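Local structure of phenazine biosynthesis protein, PhzF family (Bacillus anthracis, 3EDN) at residues G79-L84 / T117-R122; N5-D10 / R85-L90; G234-Y239 / L254-G259. The protein probably acts as a small-molecule isomerase of the PhzF family, built on the diaminopimelate epimerase-like fold. One frame throughout, in Å; residues are numbered along the deposited sequence.

In the fold
Contacts 1 and 2 adjoin, their centres about 10 Å apart, because both draw on helix 74-86: contact 1 rests the body of that helix against strand 117-122, and contact 2 ties its C-terminal end to strand 3-11. Along the chain their segments alternate, so the two closures interlock. Contact 3 follows both and sets helix 230-244 on strand 251-258; its centre lies about 18 Å from that of contact 1 and about 26 Å from that of contact 2, which is on the opposite side of the chain's centre. Helices are thus packed on strands in two separate places, consistent with the diaminopimelate epimerase-like fold, in which each of two domains has strands curled round a central helix.

Contact 1 of 3, residues G79-L84 / T117-R122; sequences GTIYAL and TFIKMR
Tyr82 OH lies 2.9 Å from a water oxygen, and the same water accepts the backbone N-H of Thr117, 3.1 Å from Thr117 N. One solvent molecule therefore joins the phenol to the beginning of the strand; the water lies in the plane of the Tyr82 ring, at its edge. A second approach is also edge-on: Tyr82 CD1 comes within 3.5 Å of Thr117 O, so that ring hydrogens face a carbonyl oxygen that also accepts a hydrogen bond from Thr288 OG1. With CG anti to the backbone N, chi1 179° brings the ring end to Thr117, although CB itself does not point at the strand, and Tyr82 CE1 packs 3.9 Å from Thr117 CB. Tyrosine suits a partly exposed place like this, since its ring packs while its hydroxyl meets water. The hydroxyl of Thr117 is engaged by Glu86.

Deeper in, the side chains that meet are aliphatic. Ile119 lays CG1 against the helix backbone, 3.8 Å from Tyr82 N, and its CD1 meets Ile81 CG2 at 3.8 Å, the two isoleucines crossing at nearly a right angle. Beta-branched Ile119 suits a strand and offers CG1 and CD1 to the helix. The segment axes approach to 8.2 Å and run at 139° to each other. Strand 117-122 lies between strands 103-111 and 282-298; from the former, Ile109 touches both Ile81 and Thr117, while Ile107 backs Ile119.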
loop_
_atom_site.group_PDB
_atom_site.type_symbol
_atom_site.label_atom_id
_atom_site.label_comp_id
_atom_site.label_asym_id
_atom_site.label_seq_id
_atom_site.Cartn_x
_atom_site.Cartn_y
_atom_site.Cartn_z
ATOM N N GLY A 79 2.670 17.600 -12.997
ATOM C CA GLY A 79 3.673 18.094 -12.063
ATOM C C GLY A 79 4.733 17.052 -11.745
ATOM O O GLY A 79 5.936 17.353 -11.681
ATOM N N THR A 80 4.298 15.814 -11.566
ATOM C CA THR A 80 5.224 14.750 -11.131
ATOM C C THR A 80 6.201 14.359 -12.233
ATOM O O THR A 80 7.411 14.272 -12.002
ATOM C CB THR A 80 4.472 13.519 -10.606
ATOM O OG1 THR A 80 3.662 13.901 -9.485
ATOM C CG2 THR A 80 5.433 12.419 -10.160
ATOM N N ILE A 81 5.698 14.143 -13.445
ATOM C CA ILE A 81 6.606 13.802 -14.529
ATOM C C ILE A 81 7.522 14.986 -14.845
ATOM O O ILE A 81 8.700 14.798 -15.116
ATOM C CB ILE A 81 5.878 13.309 -15.781
ATOM C CG1 ILE A 81 4.979 12.123 -15.441
ATOM C CG2 ILE A 81 6.889 12.931 -16.879
ATOM C CD1 ILE A 81 5.681 11.009 -14.687
ATOM N N TYR A 82 6.996 16.207 -14.826
ATOM C CA TYR A 82 7.864 17.366 -15.009
ATOM C C TYR A 82 9.013 17.356 -13.974
ATOM O O TYR A 82 10.187 17.572 -14.312
ATOM C CB TYR A 82 7.057 18.661 -14.863
ATOM C CG TYR A 82 7.925 19.883 -15.024
ATOM C CD1 TYR A 82 8.101 20.490 -16.267
ATOM C CD2 TYR A 82 8.611 20.406 -13.934
ATOM C CE1 TYR A 82 8.922 21.596 -16.417
ATOM C CE2 TYR A 82 9.425 21.530 -14.072
ATOM C CZ TYR A 82 9.581 22.107 -15.312
ATOM O OH TYR A 82 10.409 23.202 -15.414
ATOM N N ALA A 83 8.674 17.149 -12.706
ATOM C CA ALA A 83 9.699 17.142 -11.666
ATOM C C ALA A 83 10.719 16.027 -11.881
ATOM O O ALA A 83 11.934 16.253 -11.797
ATOM C CB ALA A 83 9.046 17.018 -10.308
ATOM N N LEU A 84 10.241 14.825 -12.177
ATOM C CA LEU A 84 11.182 13.723 -12.435
ATOM C C LEU A 84 12.110 14.048 -13.592
ATOM O O LEU A 84 13.321 13.836 -13.517
ATOM C CB LEU A 84 10.442 12.414 -12.723
ATOM C CG LEU A 84 9.642 11.785 -11.588
ATOM C CD1 LEU A 84 8.721 10.695 -12.085
ATOM C CD2 LEU A 84 10.603 11.186 -10.551
ATOM N N THR A 117 9.920 22.235 -20.595
ATOM C CA THR A 117 9.440 20.875 -20.737
ATOM C C THR A 117 7.932 20.813 -20.538
ATOM O O THR A 117 7.395 21.368 -19.569
ATOM C CB THR A 117 10.148 19.939 -19.752
ATOM O OG1 THR A 117 11.534 19.815 -20.130
ATOM C CG2 THR A 117 9.493 18.564 -19.752
ATOM N N PHE A 118 7.258 20.167 -21.484
ATOM C CA PHE A 118 5.821 19.957 -21.432
ATOM C C PHE A 118 5.508 18.473 -21.347
ATOM O O PHE A 118 6.173 17.651 -21.975
ATOM C CB PHE A 118 5.179 20.549 -22.702
ATOM C CG PHE A 118 4.698 21.957 -22.531
ATOM C CD1 PHE A 118 5.584 22.999 -22.254
ATOM C CD2 PHE A 118 3.347 22.240 -22.606
ATOM C CE1 PHE A 118 5.101 24.300 -22.076
ATOM C CE2 PHE A 118 2.878 23.518 -22.439
ATOM C CZ PHE A 118 3.745 24.544 -22.169
ATOM N N ILE A 119 4.495 18.138 -20.560
ATOM C CA ILE A 119 4.061 16.757 -20.348
ATOM C C ILE A 119 2.680 16.630 -20.982
ATOM O O ILE A 119 1.758 17.378 -20.616
ATOM C CB ILE A 119 3.919 16.442 -18.844
ATOM C CG1 ILE A 119 5.210 16.802 -18.093
ATOM C CG2 ILE A 119 3.526 14.997 -18.628
ATOM C CD1 ILE A 119 6.478 16.218 -18.685
ATOM N N LYS A 120 2.536 15.672 -21.896
ATOM C CA LYS A 120 1.333 15.551 -22.728
ATOM C C LYS A 120 0.656 14.220 -22.453
ATOM O O LYS A 120 1.318 13.188 -22.372
ATOM C CB LYS A 120 1.720 15.656 -24.204
ATOM C CG LYS A 120 0.554 15.627 -25.183
ATOM C CD LYS A 120 1.089 15.814 -26.612
ATOM C CE LYS A 120 -0.008 15.691 -27.651
ATOM N NZ LYS A 120 0.569 15.779 -29.036
HETATM N N MSE A 121 -0.665 14.228 -22.315
HETATM C CA MSE A 121 -1.390 12.989 -22.047
HETATM C C MSE A 121 -2.714 12.985 -22.793
HETATM O O MSE A 121 -3.211 14.035 -23.186
HETATM C CB MSE A 121 -1.616 12.786 -20.547
HETATM C CG MSE A 121 -2.424 13.858 -19.867
HETATM SE SE MSE A 121 -2.006 13.975 -17.932
HETATM C CE MSE A 121 -0.085 14.170 -18.103
ATOM N N ARG A 122 -3.260 11.790 -22.997
ATOM C CA ARG A 122 -4.532 11.609 -23.692
ATOM C C ARG A 122 -5.695 11.658 -22.717
ATOM O O ARG A 122 -5.634 11.071 -21.629
ATOM C CB ARG A 122 -4.539 10.252 -24.402
ATOM C CG ARG A 122 -5.856 9.875 -25.088
ATOM C CD ARG A 122 -6.016 10.561 -26.449
ATOM N NE ARG A 122 -4.818 10.398 -27.272
ATOM C CZ ARG A 122 -4.509 9.295 -27.950
ATOM N NH1 ARG A 122 -5.320 8.242 -27.932
ATOM N NH2 ARG A 122 -3.389 9.247 -28.662
HETATM O O HOH W 1 11.054 23.860 -18.188
#

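Contact 2 of 3, residues N5-D10 / R85-L90; sequences NVFHYD and RERGLL. With SO4 (sulfate ion), chain D.
The guanidinium of Arg87 is engaged on three sides at once: a phenol at one edge, a sulfate at another and a phenyl ring over one face. Arg87 NE donates to Tyr9 OH across a short 2.6 Å, with the oxygen close to the guanidinium plane, while Arg87 NH2 reaches the same oxygen only weakly. The Tyr9 ring stands steeply to the guanidinium, the planes 78° apart, and Arg87 NE lies at the edge of the ring, near its plane, beside the hydroxyl. An extended chain from CG to NE lets Arg87 span the distance from the helix end to the strand.

Farther round the edge, sulfate O4 is gripped twice, at 2.9 Å from both Arg87 NH1 and Arg87 NH2; a weak bond from NH2 to sulfate O1 adds to this. The ion probably came from the crystallisation liquor. Phe7 CE1 sits over one face of the guanidinium, offset toward its rim, 3.1 Å from Arg87 NH2, with the planes 53° apart. The Phe7 ring edge also meets sulfate O4. Bonds at the edges and packing over a face together limit rotation of the group, and the sulfate would be expected to balance its charge. Leu26 packs against both Phe7 and Arg87.

Gly88 N bonds back to Arg85 O at 3.1 Å, and the positive phi of Gly88 turns the chain so that Leu89 N can reach Leu84 O, probably as a hydrogen bond. Glycine tolerates the positive phi readily. This is the Schellman motif, here closing helix 74-86.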
loop_
_atom_site.group_PDB
_atom_site.type_symbol
_atom_site.label_atom_id
_atom_site.label_comp_id
_atom_site.label_asym_id
_atom_site.label_seq_id
_atom_site.Cartn_x
_atom_site.Cartn_y
_atom_site.Cartn_z
ATOM N N ASN A 5 10.599 13.528 2.642
ATOM C CA ASN A 5 10.724 14.769 1.885
ATOM C C ASN A 5 9.625 14.846 0.831
ATOM O O ASN A 5 9.471 13.936 0.008
ATOM C CB ASN A 5 12.099 14.874 1.230
ATOM C CG ASN A 5 13.220 15.070 2.241
ATOM O OD1 ASN A 5 13.071 15.787 3.234
ATOM N ND2 ASN A 5 14.355 14.459 1.968
ATOM N N VAL A 6 8.856 15.927 0.877
ATOM C CA VAL A 6 7.749 16.135 -0.053
ATOM C C VAL A 6 8.040 17.383 -0.866
ATOM O O VAL A 6 8.459 18.396 -0.335
ATOM C CB VAL A 6 6.435 16.304 0.714
ATOM C CG1 VAL A 6 5.243 16.447 -0.240
ATOM C CG2 VAL A 6 6.223 15.098 1.622
ATOM N N PHE A 7 7.811 17.299 -2.176
ATOM C CA PHE A 7 7.956 18.462 -3.037
ATOM C C PHE A 7 6.600 19.044 -3.389
ATOM O O PHE A 7 5.586 18.337 -3.462
ATOM C CB PHE A 7 8.736 18.097 -4.304
ATOM C CG PHE A 7 10.186 17.839 -4.049
ATOM C CD1 PHE A 7 11.122 18.835 -4.246
ATOM C CD2 PHE A 7 10.607 16.597 -3.594
ATOM C CE1 PHE A 7 12.458 18.602 -3.994
ATOM C CE2 PHE A 7 11.934 16.367 -3.332
ATOM C CZ PHE A 7 12.859 17.370 -3.545
ATOM N N HIS A 8 6.591 20.355 -3.546
ATOM C CA HIS A 8 5.447 21.080 -4.064
ATOM C C HIS A 8 5.866 21.632 -5.426
ATOM O O HIS A 8 6.807 22.432 -5.498
ATOM C CB HIS A 8 5.131 22.213 -3.095
ATOM C CG HIS A 8 4.108 23.189 -3.579
ATOM N ND1 HIS A 8 3.758 24.296 -2.836
ATOM C CD2 HIS A 8 3.360 23.236 -4.708
ATOM C CE1 HIS A 8 2.846 24.994 -3.493
ATOM N NE2 HIS A 8 2.586 24.372 -4.629
ATOM N N TYR A 9 5.221 21.145 -6.496
ATOM C CA TYR A 9 5.346 21.737 -7.836
ATOM C C TYR A 9 3.985 22.278 -8.188
ATOM O O TYR A 9 2.971 21.693 -7.792
ATOM C CB TYR A 9 5.753 20.677 -8.885
ATOM C CG TYR A 9 7.242 20.470 -8.959
ATOM C CD1 TYR A 9 7.936 19.929 -7.881
ATOM C CD2 TYR A 9 7.967 20.832 -10.095
ATOM C CE1 TYR A 9 9.306 19.756 -7.930
ATOM C CE2 TYR A 9 9.342 20.660 -10.159
ATOM C CZ TYR A 9 10.003 20.106 -9.065
ATOM O OH TYR A 9 11.370 19.943 -9.104
ATOM N N ASP A 10 3.952 23.396 -8.911
ATOM C CA ASP A 10 2.672 23.896 -9.435
ATOM C C ASP A 10 2.546 23.446 -10.876
ATOM O O ASP A 10 3.449 23.683 -11.676
ATOM C CB ASP A 10 2.580 25.422 -9.369
ATOM C CG ASP A 10 1.985 25.921 -8.062
ATOM O OD1 ASP A 10 1.642 25.104 -7.182
ATOM O OD2 ASP A 10 1.863 27.159 -7.953
ATOM N N ARG A 85 11.547 14.555 -14.675
ATOM C CA ARG A 85 12.349 14.854 -15.848
ATOM C C ARG A 85 13.363 15.958 -15.552
ATOM O O ARG A 85 14.558 15.797 -15.823
ATOM C CB ARG A 85 11.433 15.229 -17.018
ATOM C CG ARG A 85 12.145 15.828 -18.221
ATOM C CD ARG A 85 12.740 14.774 -19.141
ATOM N NE ARG A 85 13.176 15.413 -20.379
ATOM C CZ ARG A 85 13.183 14.842 -21.578
ATOM N NH1 ARG A 85 12.784 13.588 -21.740
ATOM N NH2 ARG A 85 13.592 15.541 -22.624
ATOM N N GLU A 86 12.901 17.068 -14.986
ATOM C CA GLU A 86 13.768 18.212 -14.778
ATOM C C GLU A 86 14.849 17.941 -13.742
ATOM O O GLU A 86 15.885 18.594 -13.744
ATOM C CB GLU A 86 12.927 19.434 -14.405
ATOM C CG GLU A 86 12.085 19.923 -15.569
ATOM C CD GLU A 86 12.936 20.339 -16.754
ATOM O OE1 GLU A 86 13.001 19.583 -17.752
ATOM O OE2 GLU A 86 13.570 21.403 -16.665
ATOM N N ARG A 87 14.591 16.988 -12.846
ATOM C CA ARG A 87 15.561 16.640 -11.790
ATOM C C ARG A 87 16.579 15.595 -12.214
ATOM O O ARG A 87 17.474 15.263 -11.436
ATOM C CB ARG A 87 14.839 16.155 -10.531
ATOM C CG ARG A 87 14.073 17.283 -9.894
ATOM C CD ARG A 87 13.312 16.920 -8.621
ATOM N NE ARG A 87 12.968 18.187 -8.010
ATOM C CZ ARG A 87 13.695 18.788 -7.069
ATOM N NH1 ARG A 87 14.749 18.172 -6.533
ATOM N NH2 ARG A 87 13.324 19.981 -6.634
ATOM N N GLY A 88 16.448 15.061 -13.422
ATOM C CA GLY A 88 17.362 14.007 -13.883
ATOM C C GLY A 88 17.036 12.618 -13.376
ATOM O O GLY A 88 17.918 11.759 -13.259
ATOM N N LEU A 89 15.754 12.385 -13.087
ATOM C CA LEU A 89 15.298 11.150 -12.437
ATOM C C LEU A 89 14.619 10.177 -13.399
ATOM O O LEU A 89 14.143 9.120 -12.959
ATOM C CB LEU A 89 14.354 11.483 -11.262
ATOM C CG LEU A 89 15.022 12.295 -10.147
ATOM C CD1 LEU A 89 13.982 12.774 -9.127
ATOM C CD2 LEU A 89 16.079 11.445 -9.443
ATOM N N LEU A 90 14.601 10.530 -14.688
ATOM C CA LEU A 90 14.049 9.666 -15.735
ATOM C C LEU A 90 15.109 9.179 -16.723
ATOM O O LEU A 90 16.177 9.772 -16.839
ATOM C CB LEU A 90 12.991 10.434 -16.537
ATOM C CG LEU A 90 11.698 10.812 -15.827
ATOM C CD1 LEU A 90 10.740 11.494 -16.786
ATOM C CD2 LEU A 90 11.024 9.610 -15.180
HETATM S S SO4 D . 16.202 21.211 -5.083
HETATM O O1 SO4 D . 15.619 21.807 -6.277
HETATM O O2 SO4 D . 17.468 20.564 -5.402
HETATM O O3 SO4 D . 16.473 22.265 -4.105
HETATM O O4 SO4 D . 15.294 20.235 -4.503
#

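Contact 3 of 3, residues G234-Y239 / L254-G259; sequences GVMGAY and LIVEQG
The methyl CE of Met236, a selenomethionine, packs on the branch point of Val256, 3.8 Å from Val256 CB and 3.9 Å from Val256 CG1, approaching the branched side chain obliquely. Its chain is straight through chi2 and then bends at the selenium (chi3 67°), which turns CE onto the valine. A long, flexible, unbranched side chain is well suited to reach across from a helix in this way, while beta-branched valine is at home on a strand. At the next helix residue, Gly237, the strand partner is Leu254, two residues before Val256; its CD2 packs 3.7 Å from Gly237 CA. Having no side chain, Gly237 lets the leucine methyl come directly onto the helix backbone. Leu254 achieves this with CG between its backbone N and carbonyl carbon (chi1 69°).

Beyond this first shell, Met236 is also touched by Met211, Ile166, His198 and Ile200, side chains from three further strands. The strand is held in place by backbone hydrogen bonds, Leu254 with Val270 and Val256 with Val268 on one flank, and Ile255 with His210 on the other. Farther along it, the Glu257 carboxylate accepts from the backbone N-H groups of Tyr205 and Asp206. On the helix side, Tyr239 OH bonds to Pro154 O, giving the buried phenol a partner.

Across the interface itself the chemistry is entirely apolar: four buried residues meet by shape, without polar groups to impose a direction, so the fit of helix 230-244 on strand 251-258 probably depends on close complementary packing and the exclusion of water.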
loop_
_atom_site.group_PDB
_atom_site.type_symbol
_atom_site.label_atom_id
_atom_site.label_comp_id
_atom_site.label_asym_id
_atom_site.label_seq_id
_atom_site.Cartn_x
_atom_site.Cartn_y
_atom_site.Cartn_z
ATOM N N GLY A 234 -9.575 20.268 -21.405
ATOM C CA GLY A 234 -9.776 19.356 -22.529
ATOM C C GLY A 234 -11.168 19.520 -23.124
ATOM O O GLY A 234 -11.341 19.542 -24.362
ATOM N N VAL A 235 -12.176 19.626 -22.257
ATOM C CA VAL A 235 -13.541 19.901 -22.715
ATOM C C VAL A 235 -13.609 21.220 -23.478
ATOM O O VAL A 235 -14.236 21.278 -24.534
ATOM C CB VAL A 235 -14.542 19.877 -21.550
ATOM C CG1 VAL A 235 -15.953 20.248 -22.029
ATOM C CG2 VAL A 235 -14.533 18.494 -20.914
HETATM N N MSE A 236 -12.928 22.255 -22.986
HETATM C CA MSE A 236 -12.941 23.548 -23.669
HETATM C C MSE A 236 -12.349 23.433 -25.064
HETATM O O MSE A 236 -12.837 24.076 -25.992
HETATM C CB MSE A 236 -12.160 24.599 -22.876
HETATM C CG MSE A 236 -12.828 25.013 -21.598
HETATM SE SE MSE A 236 -11.633 26.050 -20.467
HETATM C CE MSE A 236 -11.481 27.621 -21.611
ATOM N N GLY A 237 -11.296 22.630 -25.211
ATOM C CA GLY A 237 -10.683 22.437 -26.536
ATOM C C GLY A 237 -11.648 21.760 -27.492
ATOM O O GLY A 237 -11.781 22.162 -28.652
ATOM N N ALA A 238 -12.308 20.711 -27.014
ATOM C CA ALA A 238 -13.298 20.020 -27.837
ATOM C C ALA A 238 -14.431 20.960 -28.202
ATOM O O ALA A 238 -14.944 20.917 -29.314
ATOM C CB ALA A 238 -13.843 18.817 -27.113
ATOM N N TYR A 239 -14.850 21.770 -27.240
ATOM C CA TYR A 239 -15.912 22.738 -27.449
ATOM C C TYR A 239 -15.487 23.735 -28.526
ATOM O O TYR A 239 -16.248 24.038 -29.449
ATOM C CB TYR A 239 -16.205 23.451 -26.124
ATOM C CG TYR A 239 -17.327 24.449 -26.191
ATOM C CD1 TYR A 239 -18.616 24.107 -25.789
ATOM C CD2 TYR A 239 -17.098 25.748 -26.623
ATOM C CE1 TYR A 239 -19.644 25.033 -25.839
ATOM C CE2 TYR A 239 -18.122 26.680 -26.672
ATOM C CZ TYR A 239 -19.387 26.314 -26.306
ATOM O OH TYR A 239 -20.369 27.264 -26.340
ATOM N N LEU A 254 -4.834 24.666 -29.197
ATOM C CA LEU A 254 -5.093 25.964 -28.623
ATOM C C LEU A 254 -4.601 25.975 -27.191
ATOM O O LEU A 254 -4.387 24.922 -26.604
ATOM C CB LEU A 254 -6.590 26.270 -28.651
ATOM C CG LEU A 254 -7.503 25.449 -27.735
ATOM C CD1 LEU A 254 -8.700 26.296 -27.283
ATOM C CD2 LEU A 254 -7.944 24.144 -28.374
ATOM N N ILE A 255 -4.429 27.165 -26.643
ATOM C CA ILE A 255 -4.048 27.295 -25.241
ATOM C C ILE A 255 -5.230 27.937 -24.553
ATOM O O ILE A 255 -5.816 28.902 -25.070
ATOM C CB ILE A 255 -2.773 28.146 -25.031
ATOM C CG1 ILE A 255 -1.598 27.545 -25.814
ATOM C CG2 ILE A 255 -2.405 28.170 -23.561
ATOM C CD1 ILE A 255 -0.308 28.377 -25.770
ATOM N N VAL A 256 -5.596 27.382 -23.400
ATOM C CA VAL A 256 -6.602 27.974 -22.549
ATOM C C VAL A 256 -5.936 28.469 -21.276
ATOM O O VAL A 256 -4.888 27.941 -20.872
ATOM C CB VAL A 256 -7.764 26.991 -22.238
ATOM C CG1 VAL A 256 -8.347 26.454 -23.536
ATOM C CG2 VAL A 256 -7.302 25.834 -21.386
ATOM N N GLU A 257 -6.515 29.497 -20.659
ATOM C CA GLU A 257 -5.954 30.053 -19.429
ATOM C C GLU A 257 -6.990 30.026 -18.319
ATOM O O GLU A 257 -8.197 30.044 -18.575
ATOM C CB GLU A 257 -5.468 31.488 -19.636
ATOM C CG GLU A 257 -6.641 32.465 -19.849
ATOM C CD GLU A 257 -6.262 33.924 -20.018
ATOM O OE1 GLU A 257 -5.149 34.230 -20.500
ATOM O OE2 GLU A 257 -7.139 34.773 -19.724
ATOM N N GLN A 258 -6.511 30.015 -17.081
ATOM C CA GLN A 258 -7.397 29.949 -15.929
ATOM C C GLN A 258 -6.653 30.443 -14.714
ATOM O O GLN A 258 -5.439 30.260 -14.617
ATOM C CB GLN A 258 -7.807 28.492 -15.678
ATOM C CG GLN A 258 -9.001 28.257 -14.716
ATOM C CD GLN A 258 -9.257 26.777 -14.461
ATOM O OE1 GLN A 258 -9.168 25.958 -15.365
ATOM N NE2 GLN A 258 -9.600 26.438 -13.217
ATOM N N GLY A 259 -7.393 31.030 -13.778
ATOM C CA GLY A 259 -6.837 31.373 -12.470
ATOM C C GLY A 259 -6.519 32.836 -12.216
ATOM O O GLY A 259 -6.162 33.186 -11.104
#